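Local coordinates for protein restriction endonuclease UbaLAI (Unidentified, PDB 5O63) that cleaves DNA as a monomeric Type IIE restriction enzyme, recognising its cognate sequence in part through an N-terminal B3 DNA-binding domain, at residues 27-32 against 105-110; 33-38 against 97-102. All coordinates share one frame; numbering follows the deposited sequence. Where two conformers were deposited one is given.

Interaction 1 (27-32 against 105-110); sequences KVLTPN and DPRLTI. With nucleotides of chain D.
Leu-29 lays its CD1 methyl over one face of the Arg-107 guanidinium, 3.7 Å from NH1 and offset toward the rim, while its CD2 turns the other way to the side chain of Thr-109. Here strand 19-28 runs antiparallel to strand 108-116, its neighbour in the sheet of the B3 domain. Lys-27 and Thr-109 form a hydrogen-bonded pair with N-to-O distances of 2.9 Å both ways, and Val-28 faces Leu-108 as the following non-hydrogen-bonded pair. Leu-29 N adds one more bond to Arg-107 O, approaching from above the carbonyl plane (38° out of it). On the face carrying Val-28 and Leu-108, CG2 of the one meets CD1 of the other under helix 136-144.

Beyond the pairing, a bend at chi3 (-63°) swings the Arg-107 head back toward the loop. Arg-107 NE makes a salt bridge with Asp-105 OD2 at 2.9 Å, and NH1 binds the carbonyls of Leu-99 and Asp-33, so the group is held from several directions. A water bridges Leu-29 O and Arg-107 N, filling the place of a direct backbone bond. Leaving the strand, residues 30-32 run to the DNA: DC4 of chain D gives its phosphate oxygen OP2 to Thr-30 OG1 (2.6 Å) and to Asn-32 N (2.8 Å), and Asn-32 ND2 reaches N7 of the adenine DA5 of chain D at 3.0 Å.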
loop_
_atom_site.group_PDB
_atom_site.type_symbol
_atom_site.label_atom_id
_atom_site.label_comp_id
_atom_site.label_asym_id
_atom_site.label_seq_id
_atom_site.Cartn_x
_atom_site.Cartn_y
_atom_site.Cartn_z
ATOM N N LYS A 27 2.932 3.494 -4.192
ATOM C CA LYS A 27 4.390 3.367 -4.393
ATOM C C LYS A 27 4.647 2.503 -5.622
ATOM O O LYS A 27 4.137 1.378 -5.757
ATOM C CB LYS A 27 5.107 2.760 -3.178
ATOM C CG LYS A 27 6.636 2.784 -3.352
ATOM C CD LYS A 27 7.357 1.870 -2.321
ATOM C CE LYS A 27 8.887 2.027 -2.513
ATOM N NZ LYS A 27 9.657 0.967 -1.680
ATOM N N VAL A 28 5.455 3.032 -6.547
ATOM C CA VAL A 28 6.043 2.185 -7.574
ATOM C C VAL A 28 7.213 1.461 -6.953
ATOM O O VAL A 28 8.154 2.100 -6.414
ATOM C CB VAL A 28 6.554 3.035 -8.796
ATOM C CG1 VAL A 28 7.138 2.161 -9.852
ATOM C CG2 VAL A 28 5.387 3.933 -9.332
ATOM N N LEU A 29 7.126 0.135 -6.948
ATOM C CA LEU A 29 8.112 -0.645 -6.186
ATOM C C LEU A 29 9.494 -0.503 -6.818
ATOM O O LEU A 29 9.617 -0.177 -8.033
ATOM C CB LEU A 29 7.755 -2.144 -6.129
ATOM C CG LEU A 29 6.397 -2.373 -5.413
ATOM C CD1 LEU A 29 6.369 -3.931 -5.205
ATOM C CD2 LEU A 29 6.298 -1.553 -4.159
ATOM N N THR A 30 10.535 -0.804 -6.034
ATOM C CA THR A 30 11.883 -0.983 -6.612
ATOM C C THR A 30 12.140 -2.482 -6.724
ATOM O O THR A 30 11.412 -3.276 -6.030
ATOM C CB THR A 30 13.019 -0.349 -5.751
ATOM O OG1 THR A 30 13.302 -1.157 -4.593
ATOM C CG2 THR A 30 12.599 1.063 -5.220
ATOM N N PRO A 31 13.106 -2.924 -7.485
ATOM C CA PRO A 31 13.265 -4.355 -7.748
ATOM C C PRO A 31 13.471 -5.131 -6.453
ATOM O O PRO A 31 12.991 -6.315 -6.375
ATOM C CB PRO A 31 14.499 -4.430 -8.662
ATOM C CG PRO A 31 14.274 -3.116 -9.551
ATOM C CD PRO A 31 13.873 -2.116 -8.483
ATOM N N ASN A 32 14.118 -4.530 -5.457
ATOM C CA ASN A 32 14.335 -5.328 -4.207
ATOM C C ASN A 32 13.056 -5.598 -3.454
ATOM O O ASN A 32 13.017 -6.602 -2.705
ATOM C CB ASN A 32 15.274 -4.607 -3.241
ATOM C CG ASN A 32 16.039 -5.603 -2.356
ATOM O OD1 ASN A 32 16.676 -6.505 -2.870
ATOM N ND2 ASN A 32 15.913 -5.436 -1.052
ATOM N N ASP A 105 7.999 -5.868 -14.396
ATOM C CA ASP A 105 8.055 -4.490 -13.850
ATOM C C ASP A 105 7.595 -3.463 -14.895
ATOM O O ASP A 105 7.736 -3.720 -16.107
ATOM C CB ASP A 105 9.473 -4.159 -13.401
ATOM C CG ASP A 105 9.842 -4.760 -12.034
ATOM O OD1 ASP A 105 10.990 -4.538 -11.594
ATOM O OD2 ASP A 105 8.949 -5.379 -11.365
ATOM N N PRO A 106 7.096 -2.294 -14.461
ATOM C CA PRO A 106 7.020 -1.854 -13.061
ATOM C C PRO A 106 5.831 -2.483 -12.308
ATOM O O PRO A 106 4.837 -2.958 -12.887
ATOM C CB PRO A 106 6.801 -0.338 -13.167
ATOM C CG PRO A 106 6.090 -0.186 -14.542
ATOM C CD PRO A 106 6.850 -1.168 -15.410
ATOM N N ARG A 107 5.990 -2.466 -10.995
ATOM C CA ARG A 107 4.970 -2.955 -10.028
ATOM C C ARG A 107 4.502 -1.795 -9.186
ATOM O O ARG A 107 5.261 -0.857 -8.955
ATOM C CB ARG A 107 5.575 -4.023 -9.122
ATOM C CG ARG A 107 5.868 -5.336 -9.829
ATOM C CD ARG A 107 6.687 -6.314 -8.928
ATOM N NE ARG A 107 8.030 -5.743 -8.608
ATOM C CZ ARG A 107 8.700 -5.960 -7.482
ATOM N NH1 ARG A 107 8.239 -6.851 -6.540
ATOM N NH2 ARG A 107 9.883 -5.375 -7.273
ATOM N N LEU A 108 3.247 -1.857 -8.723
ATOM C CA LEU A 108 2.662 -0.784 -7.931
ATOM C C LEU A 108 2.016 -1.404 -6.674
ATOM O O LEU A 108 1.408 -2.454 -6.778
ATOM C CB LEU A 108 1.587 -0.022 -8.771
ATOM C CG LEU A 108 0.950 1.192 -8.132
ATOM C CD1 LEU A 108 1.956 2.369 -8.049
ATOM C CD2 LEU A 108 -0.341 1.653 -8.933
ATOM N N THR A 109 2.142 -0.734 -5.541
ATOM C CA THR A 109 1.260 -1.006 -4.409
ATOM C C THR A 109 0.448 0.215 -4.082
ATOM O O THR A 109 0.983 1.331 -4.086
ATOM C CB THR A 109 2.056 -1.454 -3.180
ATOM O OG1 THR A 109 3.017 -0.444 -2.780
ATOM C CG2 THR A 109 2.731 -2.765 -3.452
ATOM N N ILE A 110 -0.849 0.017 -3.796
ATOM C CA ILE A 110 -1.700 1.093 -3.323
ATOM C C ILE A 110 -2.216 0.722 -1.940
ATOM O O ILE A 110 -2.759 -0.353 -1.758
ATOM C CB ILE A 110 -2.875 1.366 -4.243
ATOM C CG1 ILE A 110 -2.397 1.714 -5.656
ATOM C CG2 ILE A 110 -3.812 2.476 -3.578
ATOM C CD1 ILE A 110 -3.535 1.829 -6.602
ATOM P P DC D 4 16.920 -1.523 -5.827
ATOM O OP1 DC D 4 17.086 -1.361 -7.311
ATOM O OP2 DC D 4 15.598 -2.120 -5.321
ATOM O "O5'" DC D 4 18.045 -2.457 -5.231
ATOM C "C5'" DC D 4 19.471 -2.148 -5.595
ATOM C "C4'" DC D 4 20.388 -3.128 -4.929
ATOM O "O4'" DC D 4 20.329 -2.954 -3.501
ATOM C "C3'" DC D 4 19.978 -4.594 -5.193
ATOM O "O3'" DC D 4 21.091 -5.256 -5.815
ATOM C "C2'" DC D 4 19.730 -5.169 -3.786
ATOM C "C1'" DC D 4 20.550 -4.175 -2.920
ATOM N N1 DC D 4 20.047 -4.099 -1.544
ATOM C C2 DC D 4 20.773 -4.734 -0.516
ATOM O O2 DC D 4 21.895 -5.277 -0.768
ATOM N N3 DC D 4 20.269 -4.688 0.749
ATOM C C4 DC D 4 19.082 -4.094 1.001
ATOM N N4 DC D 4 18.629 -4.142 2.273
ATOM C C5 DC D 4 18.308 -3.442 -0.045
ATOM C C6 DC D 4 18.813 -3.497 -1.297
ATOM P P DA D 5 20.908 -6.743 -6.430
ATOM O OP1 DA D 5 22.076 -6.949 -7.364
ATOM O OP2 DA D 5 19.526 -6.964 -6.912
ATOM O "O5'" DA D 5 21.083 -7.696 -5.166
ATOM C "C5'" DA D 5 22.334 -7.703 -4.477
ATOM C "C4'" DA D 5 22.232 -8.501 -3.208
ATOM O "O4'" DA D 5 21.337 -7.841 -2.314
ATOM C "C3'" DA D 5 21.642 -9.894 -3.353
ATOM O "O3'" DA D 5 22.721 -10.811 -3.505
ATOM C "C2'" DA D 5 20.866 -10.069 -1.996
ATOM C "C1'" DA D 5 21.128 -8.748 -1.272
ATOM N N9 DA D 5 19.983 -8.285 -0.477
ATOM C C8 DA D 5 18.899 -7.531 -0.905
ATOM N N7 DA D 5 18.060 -7.247 0.057
ATOM C C5 DA D 5 18.613 -7.863 1.173
ATOM C C6 DA D 5 18.188 -7.970 2.525
ATOM N N6 DA D 5 17.051 -7.417 2.999
ATOM N N1 DA D 5 19.004 -8.648 3.389
ATOM C C2 DA D 5 20.121 -9.180 2.914
ATOM N N3 DA D 5 20.644 -9.156 1.674
ATOM C C4 DA D 5 19.836 -8.445 0.849
ATOM P P DC D 3 14.170 4.093 -3.780
ATOM O OP1 DC D 3 14.258 4.515 -5.237
ATOM O OP2 DC D 3 12.842 3.786 -3.125
ATOM O "O5'" DC D 3 15.122 2.842 -3.563
ATOM C "C5'" DC D 3 16.420 2.904 -4.070
ATOM C "C4'" DC D 3 17.216 1.722 -3.643
ATOM O "O4'" DC D 3 17.420 1.747 -2.215
ATOM C "C3'" DC D 3 16.566 0.374 -3.927
ATOM O "O3'" DC D 3 17.125 -0.085 -5.169
ATOM C "C2'" DC D 3 17.012 -0.484 -2.707
ATOM C "C1'" DC D 3 17.993 0.457 -1.989
ATOM N N1 DC D 3 18.130 0.214 -0.587
ATOM C C2 DC D 3 19.369 -0.235 -0.100
ATOM O O2 DC D 3 20.331 -0.333 -0.901
ATOM N N3 DC D 3 19.491 -0.565 1.226
ATOM C C4 DC D 3 18.433 -0.478 2.046
ATOM N N4 DC D 3 18.626 -0.764 3.330
ATOM C C5 DC D 3 17.121 -0.041 1.564
ATOM C C6 DC D 3 17.028 0.301 0.250
HETATM O O HOH W 1 8.596 -1.284 -10.261
HETATM O O HOH W 2 10.449 -3.283 -9.204
#

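Interaction 2 (33-38 against 97-102); sequences DDSGRH and GLLNER. With nucleotides of chain D; nucleotides of chain C.
Asp-34 and Arg-102 meet with their flat groups nearly perpendicular, carboxylate and guanidinium planes 84° apart, so the salt bridge runs through one pair of atoms: Arg-102 NH2 to Asp-34 OD2, 2.9 Å. The donor comes from the anti side and well out of the carboxylate plane, while the carbonyl of Asp-33 lies over a face of the same guanidinium. Arg-102 NE is bound to Pro-31 O, which helps fix the head's rotation. The Asp-34 carboxylate is folded back over its own loop, CG lying between backbone N and carbonyl carbon (chi1 57°). From there Asp-34 OD1 accepts Gly-36 N in an Asx turn, and His-38 N on its syn lone pair at 2.8 Å.

Asn-100, at the end of the 3-10 segment 97-100, sets its amide 73° from that carboxylate. Asn-100 OD1 takes Ser-35 N at 3.0 Å, the donor tilted from the carbonyl plane, and through a water also holds Arg-37 N.

The braced loop presents its far end to the bases. His-38 NE2 donates to N7 of DG6 of chain D (2.8 Å), whose N7 also sits over the centre of the Arg-37 guanidinium. Arg-37 grips the next guanine, DG7 of chain D, through NE to O6 (2.7 Å) and NH2 to N7 (3.0 Å), the bidentate arginine-guanine contact in the major groove, consistent with the N-arm of B3 domains, the loop that enters that groove.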
loop_
_atom_site.group_PDB
_atom_site.type_symbol
_atom_site.label_atom_id
_atom_site.label_comp_id
_atom_site.label_asym_id
_atom_site.label_seq_id
_atom_site.Cartn_x
_atom_site.Cartn_y
_atom_site.Cartn_z
ATOM N N ASP A 33 12.038 -4.751 -3.605
ATOM C CA ASP A 33 10.757 -4.935 -2.843
ATOM C C ASP A 33 10.057 -6.187 -3.268
ATOM O O ASP A 33 10.125 -6.577 -4.424
ATOM C CB ASP A 33 9.851 -3.739 -3.139
ATOM C CG ASP A 33 10.250 -2.439 -2.465
ATOM O OD1 ASP A 33 10.820 -2.393 -1.374
ATOM O OD2 ASP A 33 9.854 -1.383 -3.113
ATOM N N ASP A 34 9.321 -6.851 -2.328
ATOM C CA ASP A 34 8.464 -7.965 -2.697
ATOM C C ASP A 34 7.461 -8.144 -1.504
ATOM O O ASP A 34 7.362 -7.267 -0.676
ATOM C CB ASP A 34 9.272 -9.202 -3.003
ATOM C CG ASP A 34 10.170 -9.620 -1.837
ATOM O OD1 ASP A 34 9.810 -9.455 -0.653
ATOM O OD2 ASP A 34 11.353 -9.974 -2.125
ATOM N N SER A 35 6.773 -9.294 -1.500
ATOM C CA SER A 35 5.654 -9.489 -0.545
ATOM C C SER A 35 6.098 -9.621 0.903
ATOM O O SER A 35 5.293 -9.424 1.833
ATOM C CB SER A 35 4.885 -10.758 -0.946
ATOM O OG SER A 35 4.513 -10.704 -2.296
ATOM N N GLY A 36 7.372 -9.956 1.132
ATOM C CA GLY A 36 7.835 -10.088 2.498
ATOM C C GLY A 36 9.242 -10.689 2.734
ATOM O O GLY A 36 9.817 -10.410 3.786
ATOM N N ARG A 37 9.774 -11.422 1.765
ATOM C CA ARG A 37 11.157 -11.834 1.882
ATOM C C ARG A 37 12.031 -10.579 2.086
ATOM O O ARG A 37 12.822 -10.495 3.025
ATOM C CB ARG A 37 11.583 -12.615 0.608
ATOM C CG ARG A 37 12.856 -13.501 0.848
ATOM C CD ARG A 37 14.143 -12.692 0.759
ATOM N NE ARG A 37 15.332 -13.591 0.740
ATOM C CZ ARG A 37 15.954 -14.023 -0.373
ATOM N NH1 ARG A 37 15.536 -13.613 -1.583
ATOM N NH2 ARG A 37 16.993 -14.875 -0.291
ATOM N N HIS A 38 11.806 -9.553 1.248
ATOM C CA HIS A 38 12.335 -8.232 1.478
ATOM C C HIS A 38 11.303 -7.193 1.894
ATOM O O HIS A 38 11.682 -6.152 2.460
ATOM C CB HIS A 38 12.993 -7.707 0.175
ATOM C CG HIS A 38 14.165 -8.517 -0.230
ATOM N ND1 HIS A 38 14.616 -8.531 -1.540
ATOM C CD2 HIS A 38 14.993 -9.334 0.469
ATOM C CE1 HIS A 38 15.678 -9.315 -1.627
ATOM N NE2 HIS A 38 15.934 -9.816 -0.423
ATOM N N GLY A 97 0.974 -12.348 -2.791
ATOM C CA GLY A 97 2.102 -12.945 -3.513
ATOM C C GLY A 97 2.295 -12.469 -4.944
ATOM O O GLY A 97 3.372 -12.729 -5.527
ATOM N N LEU A 98 1.339 -11.734 -5.502
ATOM C CA LEU A 98 1.544 -11.171 -6.843
ATOM C C LEU A 98 2.855 -10.390 -6.829
ATOM O O LEU A 98 3.578 -10.356 -7.826
ATOM C CB LEU A 98 0.384 -10.247 -7.268
ATOM C CG LEU A 98 0.563 -9.623 -8.670
ATOM C CD1 LEU A 98 0.915 -10.669 -9.757
ATOM C CD2 LEU A 98 -0.704 -8.885 -9.069
ATOM N N LEU A 99 3.201 -9.788 -5.698
ATOM C CA LEU A 99 4.387 -8.878 -5.734
ATOM C C LEU A 99 5.694 -9.664 -5.882
ATOM O O LEU A 99 6.737 -9.091 -6.211
ATOM C CB LEU A 99 4.500 -8.038 -4.478
ATOM C CG LEU A 99 3.413 -6.997 -4.253
ATOM C CD1 LEU A 99 3.744 -6.277 -2.951
ATOM C CD2 LEU A 99 3.309 -6.073 -5.445
ATOM N N ASN A 100 5.651 -10.977 -5.651
ATOM C CA ASN A 100 6.921 -11.680 -5.698
ATOM C C ASN A 100 7.467 -11.882 -7.133
ATOM O O ASN A 100 8.688 -12.090 -7.318
ATOM C CB ASN A 100 6.744 -13.025 -4.976
ATOM C CG ASN A 100 6.622 -12.832 -3.504
ATOM O OD1 ASN A 100 7.208 -11.898 -2.916
ATOM N ND2 ASN A 100 5.804 -13.703 -2.857
ATOM N N GLU A 101 6.594 -11.820 -8.130
ATOM C CA GLU A 101 7.001 -12.079 -9.497
ATOM C C GLU A 101 7.802 -10.898 -10.024
ATOM O O GLU A 101 7.270 -9.819 -10.113
ATOM C CB GLU A 101 5.771 -12.349 -10.369
ATOM C CG GLU A 101 5.233 -13.788 -10.207
ATOM C CD GLU A 101 6.032 -14.863 -10.932
ATOM O OE1 GLU A 101 6.812 -14.529 -11.847
ATOM O OE2 GLU A 101 5.859 -16.070 -10.600
ATOM N N ARG A 102 9.064 -11.118 -10.384
ATOM C CA ARG A 102 9.986 -10.008 -10.701
ATOM C C ARG A 102 10.130 -9.638 -12.195
ATOM O O ARG A 102 10.804 -8.652 -12.496
ATOM C CB ARG A 102 11.399 -10.349 -10.167
ATOM C CG ARG A 102 11.510 -10.408 -8.646
ATOM C CD ARG A 102 11.022 -9.065 -8.013
ATOM N NE ARG A 102 11.684 -8.703 -6.743
ATOM C CZ ARG A 102 11.753 -9.467 -5.628
ATOM N NH1 ARG A 102 11.192 -10.742 -5.564
ATOM N NH2 ARG A 102 12.428 -8.977 -4.579
ATOM P P DG D 6 22.519 -12.338 -3.959
ATOM O OP1 DG D 6 23.840 -12.737 -4.501
ATOM O OP2 DG D 6 21.264 -12.522 -4.721
ATOM O "O5'" DG D 6 22.275 -13.085 -2.551
ATOM C "C5'" DG D 6 23.287 -13.197 -1.598
ATOM C "C4'" DG D 6 22.759 -13.961 -0.395
ATOM O "O4'" DG D 6 21.884 -13.054 0.350
ATOM C "C3'" DG D 6 21.899 -15.182 -0.743
ATOM O "O3'" DG D 6 22.137 -16.169 0.218
ATOM C "C2'" DG D 6 20.471 -14.650 -0.460
ATOM C "C1'" DG D 6 20.755 -13.745 0.726
ATOM N N9 DG D 6 19.663 -12.843 0.979
ATOM C C8 DG D 6 18.847 -12.191 0.049
ATOM N N7 DG D 6 17.856 -11.515 0.617
ATOM C C5 DG D 6 18.032 -11.746 1.990
ATOM C C6 DG D 6 17.233 -11.354 3.084
ATOM O O6 DG D 6 16.175 -10.650 3.069
ATOM N N1 DG D 6 17.725 -11.808 4.297
ATOM C C2 DG D 6 18.880 -12.575 4.432
ATOM N N2 DG D 6 19.214 -12.917 5.676
ATOM N N3 DG D 6 19.626 -12.992 3.397
ATOM C C4 DG D 6 19.140 -12.567 2.219
ATOM P P DG D 7 22.491 -17.698 -0.170
ATOM O OP1 DG D 7 23.764 -17.831 -0.714
ATOM O OP2 DG D 7 21.260 -18.240 -0.786
ATOM O "O5'" DG D 7 22.459 -18.339 1.276
ATOM C "C5'" DG D 7 23.400 -17.915 2.281
ATOM C "C4'" DG D 7 22.782 -18.154 3.661
ATOM O "O4'" DG D 7 21.730 -17.152 3.911
ATOM C "C3'" DG D 7 22.115 -19.503 3.846
ATOM O "O3'" DG D 7 22.392 -19.942 5.147
ATOM C "C2'" DG D 7 20.599 -19.183 3.674
ATOM C "C1'" DG D 7 20.530 -17.800 4.290
ATOM N N9 DG D 7 19.458 -17.015 3.760
ATOM C C8 DG D 7 19.267 -16.680 2.438
ATOM N N7 DG D 7 18.182 -15.952 2.262
ATOM C C5 DG D 7 17.669 -15.782 3.533
ATOM C C6 DG D 7 16.499 -15.063 3.963
ATOM O O6 DG D 7 15.678 -14.416 3.276
ATOM N N1 DG D 7 16.326 -15.159 5.345
ATOM C C2 DG D 7 17.199 -15.820 6.206
ATOM N N2 DG D 7 16.872 -15.837 7.544
ATOM N N3 DG D 7 18.298 -16.450 5.799
ATOM C C4 DG D 7 18.438 -16.427 4.462
ATOM P P DC C 3 7.574 -11.064 9.197
ATOM O OP1 DC C 3 6.982 -10.595 10.495
ATOM O OP2 DC C 3 7.931 -10.025 8.219
ATOM O "O5'" DC C 3 8.931 -11.794 9.615
ATOM C "C5'" DC C 3 8.858 -12.781 10.706
ATOM C "C4'" DC C 3 10.209 -13.470 10.837
ATOM O "O4'" DC C 3 10.523 -14.124 9.606
ATOM C "C3'" DC C 3 11.404 -12.607 11.079
ATOM O "O3'" DC C 3 11.502 -12.231 12.433
ATOM C "C2'" DC C 3 12.557 -13.552 10.717
ATOM C "C1'" DC C 3 11.961 -14.275 9.544
ATOM N N1 DC C 3 12.408 -13.786 8.210
ATOM C C2 DC C 3 13.610 -14.252 7.727
ATOM O O2 DC C 3 14.314 -14.941 8.472
ATOM N N3 DC C 3 13.958 -13.952 6.472
ATOM C C4 DC C 3 13.185 -13.116 5.708
ATOM N N4 DC C 3 13.592 -12.862 4.464
ATOM C C5 DC C 3 11.935 -12.591 6.186
ATOM C C6 DC C 3 11.580 -12.987 7.454
HETATM O O HOH W 3 8.284 -12.710 -0.427
#

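How the interactions relate
Segments 27-32 and 33-38 are continuous, so interactions 1 and 2 hold successive halves of one DNA-reading run, their centres about 10 Å apart. Two arginines tie the contacts together: the guanidinium of Arg-107 in interaction 1 reaches backbone carbonyls of interaction 2, and that of Arg-102 in interaction 2 reaches back to the loop of interaction 1. Apolar packing continues across the junction, with Thr-109 CG2 lying 3.7 Å from Leu-99 CD1. Along chain D the tasks follow in order: residues 30-32 take the DC4 phosphate and the DA5 base, then His-38 takes DG6 and Arg-37 takes DG7, while Arg-37 O accepts from N4 of DC3 of chain C, on the other strand.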